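Local coordinates for protein alpha-galactosidase (Thermus thermophilus, PDB 6LCJ) that probably hydrolyses terminal alpha-galactosyl residues from galactosides, as a hexameric, thermostable member of glycoside hydrolase family 36, at residues K43-R47 / A57-P61; A87-V93 / A113-G117. All coordinates share one frame; numbering follows the deposited sequence.

In the fold
Both contacts are antiparallel strand pairs at the margins of two beta-sheets that lie N-terminal to the eight-stranded parallel barrel, and their centres are about 11 Å apart. Contact 1 closes the hairpin 44-48/56-59 at the end of a seven-stranded sheet and is partly buried; contact 2 pairs 89-91, the last strand of a six-stranded sheet, with 113-117, and is buried. In each, a tryptophan's indole face covers the CB of its cross-strand neighbour, Phe46 for Trp58 and Leu116 for Trp89; contact 1 adds an edge-to-face ring pair, contact 2 a water joining Ser91 to Ala113. Phe45 and Pro61 of contact 1 pack on Gly117 and Trp88 of contact 2, which joins the two sheets.

Contact 1: residues K43-R47 / A57-P61; sequences KGFFR and AWVDP
Four backbone hydrogen bonds hold Phe45 to Val59 and Arg47 to Ala57 as hydrogen-bonded antiparallel pairs, with Phe46 and Trp58 as the non-hydrogen-bonded pair between them. The Phe45-Val59 bonds are nearly straight, Phe45 N to Val59 O at 2.9 Å; the other two are more bent, Ala57 N to Arg47 O reaching 3.1 Å. A CA-H...O contact from Trp58 CA to Phe45 O, 3.4 Å, adds to the ladder.

Aromatic contacts dominate the face bearing Phe46 and Trp58. The Trp58 indole lies across the neighbouring strand, and Phe46 CB sits over its six-membered ring, 3.7 Å from the centroid and almost on the normal. With CG anti to the backbone N (chi1 178°), the Phe46 ring turns its edge to the five-membered ring, planes 54° apart. Gly44 O meets the indole at its rim, 3.7 Å from Trp58 CZ3.

Apolar contacts line the other face: Val59 CG2 reaches the edge of the Phe45 ring, 4.1 Å from CD2, and Pro61 CG packs on Phe45 CB.

Strand 93-97 flanks 44-48 on the side away from 56-59, pairing with Phe46 through Ala95, while Arg97 makes a cation-pi contact with Trp58. Arg47 runs past helix 80-84 to a salt bridge with Asp78, and Phe144 of helix 140-149 meets the Phe46 ring edge-to-face.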
ATOM      1  N   LYS E  43     -28.248  24.802  -4.028  1.00 47.89           N
ATOM      2  CA  LYS E  43     -27.574  24.483  -5.283  1.00 50.14           C
ATOM      3  C   LYS E  43     -26.181  25.093  -5.402  1.00 48.76           C
ATOM      4  O   LYS E  43     -25.391  24.638  -6.238  1.00 56.11           O
ATOM      5  CB  LYS E  43     -28.418  24.939  -6.478  1.00 55.74           C
ATOM      6  CG  LYS E  43     -29.872  24.480  -6.437  1.00 60.16           C
ATOM      7  CD  LYS E  43     -30.009  22.988  -6.780  1.00 65.70           C
ATOM      8  CE  LYS E  43     -31.400  22.460  -6.429  1.00 65.30           C
ATOM      9  NZ  LYS E  43     -32.500  23.301  -7.009  1.00 65.99           N
ATOM     10  N   GLY E  44     -25.851  26.094  -4.604  1.00 43.33           N
ATOM     11  CA  GLY E  44     -24.509  26.643  -4.614  1.00 38.23           C
ATOM     12  C   GLY E  44     -24.034  26.995  -3.222  1.00 33.14           C
ATOM     13  O   GLY E  44     -24.816  27.363  -2.342  1.00 34.18           O
ATOM     14  N   PHE E  45     -22.724  26.872  -3.032  1.00 33.88           N
ATOM     15  CA  PHE E  45     -22.037  27.329  -1.832  1.00 30.03           C
ATOM     16  C   PHE E  45     -21.071  28.439  -2.227  1.00 29.46           C
ATOM     17  O   PHE E  45     -20.311  28.291  -3.194  1.00 26.33           O
ATOM     18  CB  PHE E  45     -21.290  26.178  -1.143  1.00 28.85           C
ATOM     19  CG  PHE E  45     -20.293  26.627  -0.056  1.00 29.48           C
ATOM     20  CD1 PHE E  45     -20.711  27.379   1.036  1.00 26.65           C
ATOM     21  CD2 PHE E  45     -18.949  26.267  -0.130  1.00 27.12           C
ATOM     22  CE1 PHE E  45     -19.807  27.770   2.032  1.00 28.60           C
ATOM     23  CE2 PHE E  45     -18.038  26.653   0.870  1.00 28.95           C
ATOM     24  CZ  PHE E  45     -18.466  27.405   1.943  1.00 28.57           C
ATOM     25  N   PHE E  46     -21.114  29.555  -1.502  1.00 28.26           N
ATOM     26  CA  PHE E  46     -20.152  30.621  -1.750  1.00 26.79           C
ATOM     27  C   PHE E  46     -18.842  30.287  -1.034  1.00 29.87           C
ATOM     28  O   PHE E  46     -18.762  30.288   0.207  1.00 25.83           O
ATOM     29  CB  PHE E  46     -20.680  31.977  -1.306  1.00 26.32           C
ATOM     30  CG  PHE E  46     -19.683  33.082  -1.508  1.00 27.86           C
ATOM     31  CD1 PHE E  46     -19.278  33.430  -2.783  1.00 29.83           C
ATOM     32  CD2 PHE E  46     -19.119  33.746  -0.427  1.00 24.48           C
ATOM     33  CE1 PHE E  46     -18.341  34.441  -2.980  1.00 32.04           C
ATOM     34  CE2 PHE E  46     -18.199  34.759  -0.619  1.00 25.94           C
ATOM     35  CZ  PHE E  46     -17.810  35.108  -1.897  1.00 27.83           C
ATOM     36  N   ARG E  47     -17.815  30.019  -1.820  1.00 25.13           N
ATOM     37  CA  ARG E  47     -16.531  29.577  -1.314  1.00 25.74           C
ATOM     38  C   ARG E  47     -15.614  30.793  -1.301  1.00 25.72           C
ATOM     39  O   ARG E  47     -15.101  31.201  -2.345  1.00 27.84           O
ATOM     40  CB  ARG E  47     -15.996  28.447  -2.188  1.00 24.29           C
ATOM     41  CG  ARG E  47     -14.828  27.691  -1.586  1.00 27.30           C
ATOM     42  CD  ARG E  47     -13.498  28.291  -2.004  1.00 24.96           C
ATOM     43  NE  ARG E  47     -12.396  27.540  -1.418  1.00 23.98           N
ATOM     44  CZ  ARG E  47     -11.130  27.936  -1.435  1.00 25.95           C
ATOM     45  NH1 ARG E  47     -10.801  29.080  -2.014  1.00 23.34           N
ATOM     46  NH2 ARG E  47     -10.186  27.182  -0.875  1.00 28.94           N
ATOM     47  N   ALA E  57     -15.595  32.104  -5.231  1.00 24.54           N
ATOM     48  CA  ALA E  57     -16.546  31.756  -6.282  1.00 28.58           C
ATOM     49  C   ALA E  57     -17.657  30.900  -5.694  1.00 29.79           C
ATOM     50  O   ALA E  57     -17.523  30.354  -4.597  1.00 30.67           O
ATOM     51  CB  ALA E  57     -15.867  31.006  -7.435  1.00 26.41           C
ATOM     52  N   TRP E  58     -18.753  30.783  -6.453  1.00 30.16           N
ATOM     53  CA  TRP E  58     -19.832  29.853  -6.136  1.00 27.71           C
ATOM     54  C   TRP E  58     -19.483  28.473  -6.674  1.00 30.84           C
ATOM     55  O   TRP E  58     -19.135  28.328  -7.850  1.00 29.58           O
ATOM     56  CB  TRP E  58     -21.157  30.327  -6.742  1.00 27.06           C
ATOM     57  CG  TRP E  58     -21.750  31.526  -6.046  1.00 30.57           C
ATOM     58  CD1 TRP E  58     -21.574  32.848  -6.373  1.00 26.59           C
ATOM     59  CD2 TRP E  58     -22.590  31.513  -4.883  1.00 29.65           C
ATOM     60  NE1 TRP E  58     -22.263  33.651  -5.491  1.00 25.09           N
ATOM     61  CE2 TRP E  58     -22.895  32.861  -4.569  1.00 26.28           C
ATOM     62  CE3 TRP E  58     -23.118  30.494  -4.081  1.00 26.65           C
ATOM     63  CZ2 TRP E  58     -23.707  33.211  -3.496  1.00 29.55           C
ATOM     64  CZ3 TRP E  58     -23.919  30.845  -3.010  1.00 31.86           C
ATOM     65  CH2 TRP E  58     -24.208  32.196  -2.727  1.00 30.02           C
ATOM     66  N   VAL E  59     -19.561  27.460  -5.817  1.00 27.82           N
ATOM     67  CA  VAL E  59     -19.243  26.096  -6.216  1.00 30.31           C
ATOM     68  C   VAL E  59     -20.416  25.180  -5.878  1.00 33.64           C
ATOM     69  O   VAL E  59     -21.337  25.538  -5.141  1.00 30.16           O
ATOM     70  CB  VAL E  59     -17.949  25.565  -5.551  1.00 30.31           C
ATOM     71  CG1 VAL E  59     -16.810  26.530  -5.757  1.00 26.27           C
ATOM     72  CG2 VAL E  59     -18.183  25.278  -4.071  1.00 28.62           C
ATOM     73  N   ASP E  60     -20.350  23.973  -6.432  1.00 36.98           N
ATOM     74  CA  ASP E  60     -21.326  22.931  -6.162  1.00 41.05           C
ATOM     75  C   ASP E  60     -20.856  22.144  -4.947  1.00 39.40           C
ATOM     76  O   ASP E  60     -19.835  21.444  -5.034  1.00 45.38           O
ATOM     77  CB  ASP E  60     -21.466  22.020  -7.376  1.00 47.14           C
ATOM     78  CG  ASP E  60     -22.580  20.991  -7.239  1.00 51.57           C
ATOM     79  OD1 ASP E  60     -23.145  20.807  -6.134  1.00 47.47           O
ATOM     80  OD2 ASP E  60     -22.887  20.350  -8.268  1.00 54.62           O
ATOM     81  N   PRO E  61     -21.553  22.207  -3.810  1.00 40.31           N
ATOM     82  CA  PRO E  61     -21.083  21.474  -2.633  1.00 43.74           C
ATOM     83  C   PRO E  61     -21.263  19.981  -2.753  1.00 48.37           C
ATOM     84  O   PRO E  61     -20.853  19.260  -1.836  1.00 48.75           O
ATOM     85  CB  PRO E  61     -21.944  22.036  -1.490  1.00 46.56           C
ATOM     86  CG  PRO E  61     -23.027  22.861  -2.139  1.00 37.23           C
ATOM     87  CD  PRO E  61     -22.923  22.715  -3.625  1.00 43.83           C
TER

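Contact 2: residues A87-V93 / A113-G117; sequences AWWGSGV and ARVLG
Trp89 spreads its indole over Leu116, its non-hydrogen-bonded partner, with Leu116 CB 3.6 Å from the centroid of the six-membered ring and 3° off the normal. Its CG stands anti to the carbonyl carbon (chi1 -80°), which swings the ring across the neighbouring strand until CE3 lies 3.6 Å from Arg114 CB. Leu116 holds CG anti to its own N (chi1 168°) and sends CD1 to Ala87 CB, 3.5 Å away. Replacing Trp89 with an alanine would probably strip the cover from Leu116 CB and leave a gap beside Arg114. The extended Arg114 chain leads away to salt bridges with Asp79 and Glu315.

Gly90 and Val115 exchange two backbone bonds, with Gly90 N 2.8 Å from Val115 O. Beyond them Gly92, at a positive phi, donates to Ala113 O from above the carbonyl plane. A water also donates to Ala113 O, at 2.8 Å, and bonds Ser91 OG.

Glu258 of a second subunit packs on Trp89 and Leu116. The arrangement is an antiparallel edge pairing, with 113-117 lying between 89-91 and 122-126, in the N-terminal beta-sandwich domain characteristic of GH36 enzymes.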
ATOM      1  N   ALA E  87     -14.031  18.379   2.622  1.00 46.62           N
ATOM      2  CA  ALA E  87     -15.273  19.120   2.516  1.00 41.21           C
ATOM      3  C   ALA E  87     -14.974  20.537   2.034  1.00 37.31           C
ATOM      4  O   ALA E  87     -13.826  20.918   1.823  1.00 36.99           O
ATOM      5  CB  ALA E  87     -16.017  19.100   3.850  1.00 38.07           C
ATOM      6  N   TRP E  88     -16.020  21.325   1.831  1.00 37.49           N
ATOM      7  CA  TRP E  88     -15.886  22.665   1.270  1.00 32.07           C
ATOM      8  C   TRP E  88     -15.826  23.679   2.404  1.00 34.57           C
ATOM      9  O   TRP E  88     -16.846  23.953   3.051  1.00 31.98           O
ATOM     10  CB  TRP E  88     -17.051  22.974   0.344  1.00 29.78           C
ATOM     11  CG  TRP E  88     -16.946  22.365  -1.026  1.00 42.66           C
ATOM     12  CD1 TRP E  88     -17.638  21.285  -1.500  1.00 38.48           C
ATOM     13  CD2 TRP E  88     -16.118  22.816  -2.107  1.00 37.53           C
ATOM     14  NE1 TRP E  88     -17.291  21.039  -2.800  1.00 42.96           N
ATOM     15  CE2 TRP E  88     -16.365  21.968  -3.201  1.00 42.48           C
ATOM     16  CE3 TRP E  88     -15.200  23.856  -2.255  1.00 32.26           C
ATOM     17  CZ2 TRP E  88     -15.718  22.120  -4.422  1.00 38.80           C
ATOM     18  CZ3 TRP E  88     -14.567  24.012  -3.473  1.00 37.49           C
ATOM     19  CH2 TRP E  88     -14.825  23.145  -4.537  1.00 38.10           C
ATOM     20  N   TRP E  89     -14.640  24.242   2.634  1.00 28.56           N
ATOM     21  CA  TRP E  89     -14.418  25.240   3.671  1.00 29.15           C
ATOM     22  C   TRP E  89     -14.059  26.579   3.039  1.00 27.07           C
ATOM     23  O   TRP E  89     -13.234  26.642   2.132  1.00 30.60           O
ATOM     24  CB  TRP E  89     -13.288  24.819   4.613  1.00 30.89           C
ATOM     25  CG  TRP E  89     -13.639  23.842   5.675  1.00 30.92           C
ATOM     26  CD1 TRP E  89     -13.444  22.497   5.641  1.00 35.66           C
ATOM     27  CD2 TRP E  89     -14.211  24.129   6.961  1.00 36.89           C
ATOM     28  NE1 TRP E  89     -13.870  21.922   6.817  1.00 38.02           N
ATOM     29  CE2 TRP E  89     -14.341  22.903   7.644  1.00 32.34           C
ATOM     30  CE3 TRP E  89     -14.646  25.301   7.591  1.00 33.93           C
ATOM     31  CZ2 TRP E  89     -14.877  22.813   8.919  1.00 29.31           C
ATOM     32  CZ3 TRP E  89     -15.177  25.208   8.866  1.00 28.37           C
ATOM     33  CH2 TRP E  89     -15.282  23.974   9.517  1.00 29.43           C
ATOM     34  N   GLY E  90     -14.668  27.659   3.530  1.00 28.05           N
ATOM     35  CA  GLY E  90     -14.299  28.999   3.138  1.00 23.89           C
ATOM     36  C   GLY E  90     -13.785  29.788   4.333  1.00 25.90           C
ATOM     37  O   GLY E  90     -13.911  29.367   5.486  1.00 28.20           O
ATOM     38  N   SER E  91     -13.220  30.955   4.046  1.00 26.86           N
ATOM     39  CA  SER E  91     -12.677  31.823   5.083  1.00 24.37           C
ATOM     40  C   SER E  91     -13.652  32.939   5.435  1.00 25.34           C
ATOM     41  O   SER E  91     -14.100  33.686   4.555  1.00 26.37           O
ATOM     42  CB  SER E  91     -11.346  32.433   4.657  1.00 24.92           C
ATOM     43  OG  SER E  91     -11.062  33.559   5.478  1.00 36.97           O
ATOM     44  N   GLY E  92     -13.959  33.058   6.727  1.00 22.85           N
ATOM     45  CA  GLY E  92     -14.663  34.208   7.255  1.00 22.57           C
ATOM     46  C   GLY E  92     -16.144  34.255   6.948  1.00 28.99           C
ATOM     47  O   GLY E  92     -16.945  34.497   7.857  1.00 33.09           O
ATOM     48  N   VAL E  93     -16.534  34.028   5.689  1.00 26.47           N
ATOM     49  CA  VAL E  93     -17.934  34.115   5.287  1.00 29.14           C
ATOM     50  C   VAL E  93     -18.267  32.987   4.311  1.00 28.24           C
ATOM     51  O   VAL E  93     -17.425  32.531   3.535  1.00 26.07           O
ATOM     52  CB  VAL E  93     -18.266  35.497   4.667  1.00 26.74           C
ATOM     53  CG1 VAL E  93     -17.326  35.794   3.518  1.00 23.89           C
ATOM     54  CG2 VAL E  93     -19.743  35.571   4.198  1.00 24.23           C
ATOM     55  N   ALA E 113     -12.081  32.954  11.662  1.00 29.22           N
ATOM     56  CA  ALA E 113     -13.208  32.066  11.432  1.00 28.05           C
ATOM     57  C   ALA E 113     -13.137  31.402  10.056  1.00 29.94           C
ATOM     58  O   ALA E 113     -12.581  31.949   9.098  1.00 25.76           O
ATOM     59  CB  ALA E 113     -14.527  32.824  11.572  1.00 24.52           C
ATOM     60  N   ARG E 114     -13.703  30.200   9.978  1.00 30.47           N
ATOM     61  CA  ARG E 114     -13.918  29.495   8.727  1.00 26.34           C
ATOM     62  C   ARG E 114     -15.378  29.067   8.658  1.00 30.29           C
ATOM     63  O   ARG E 114     -16.062  28.985   9.677  1.00 32.24           O
ATOM     64  CB  ARG E 114     -13.005  28.286   8.609  1.00 23.17           C
ATOM     65  CG  ARG E 114     -11.528  28.613   8.619  1.00 25.43           C
ATOM     66  CD  ARG E 114     -10.775  27.334   8.503  1.00 26.81           C
ATOM     67  NE  ARG E 114      -9.327  27.455   8.549  1.00 29.17           N
ATOM     68  CZ  ARG E 114      -8.583  27.170   9.614  1.00 31.55           C
ATOM     69  NH1 ARG E 114      -9.149  26.786  10.758  1.00 31.87           N
ATOM     70  NH2 ARG E 114      -7.269  27.289   9.537  1.00 30.00           N
ATOM     71  N   VAL E 115     -15.867  28.808   7.446  1.00 30.91           N
ATOM     72  CA  VAL E 115     -17.272  28.456   7.249  1.00 31.77           C
ATOM     73  C   VAL E 115     -17.362  27.256   6.322  1.00 31.00           C
ATOM     74  O   VAL E 115     -16.837  27.287   5.203  1.00 29.91           O
ATOM     75  CB  VAL E 115     -18.102  29.628   6.697  1.00 31.17           C
ATOM     76  CG1 VAL E 115     -19.512  29.161   6.390  1.00 27.37           C
ATOM     77  CG2 VAL E 115     -18.127  30.765   7.704  1.00 27.98           C
ATOM     78  N   LEU E 116     -18.036  26.204   6.790  1.00 32.89           N
ATOM     79  CA  LEU E 116     -18.226  24.971   6.041  1.00 26.96           C
ATOM     80  C   LEU E 116     -19.596  24.995   5.377  1.00 32.00           C
ATOM     81  O   LEU E 116     -20.596  25.356   6.006  1.00 34.09           O
ATOM     82  CB  LEU E 116     -18.085  23.762   6.961  1.00 32.03           C
ATOM     83  CG  LEU E 116     -18.512  22.370   6.493  1.00 35.09           C
ATOM     84  CD1 LEU E 116     -17.549  21.811   5.474  1.00 33.29           C
ATOM     85  CD2 LEU E 116     -18.558  21.459   7.697  1.00 35.28           C
ATOM     86  N   GLY E 117     -19.629  24.657   4.099  1.00 31.69           N
ATOM     87  CA  GLY E 117     -20.878  24.647   3.377  1.00 33.65           C
ATOM     88  C   GLY E 117     -21.205  23.263   2.875  1.00 34.98           C
ATOM     89  O   GLY E 117     -20.391  22.654   2.177  1.00 36.41           O
TER
HETATM   90  O   HOH W   1     -10.205  33.085   8.182  1.00 27.21           O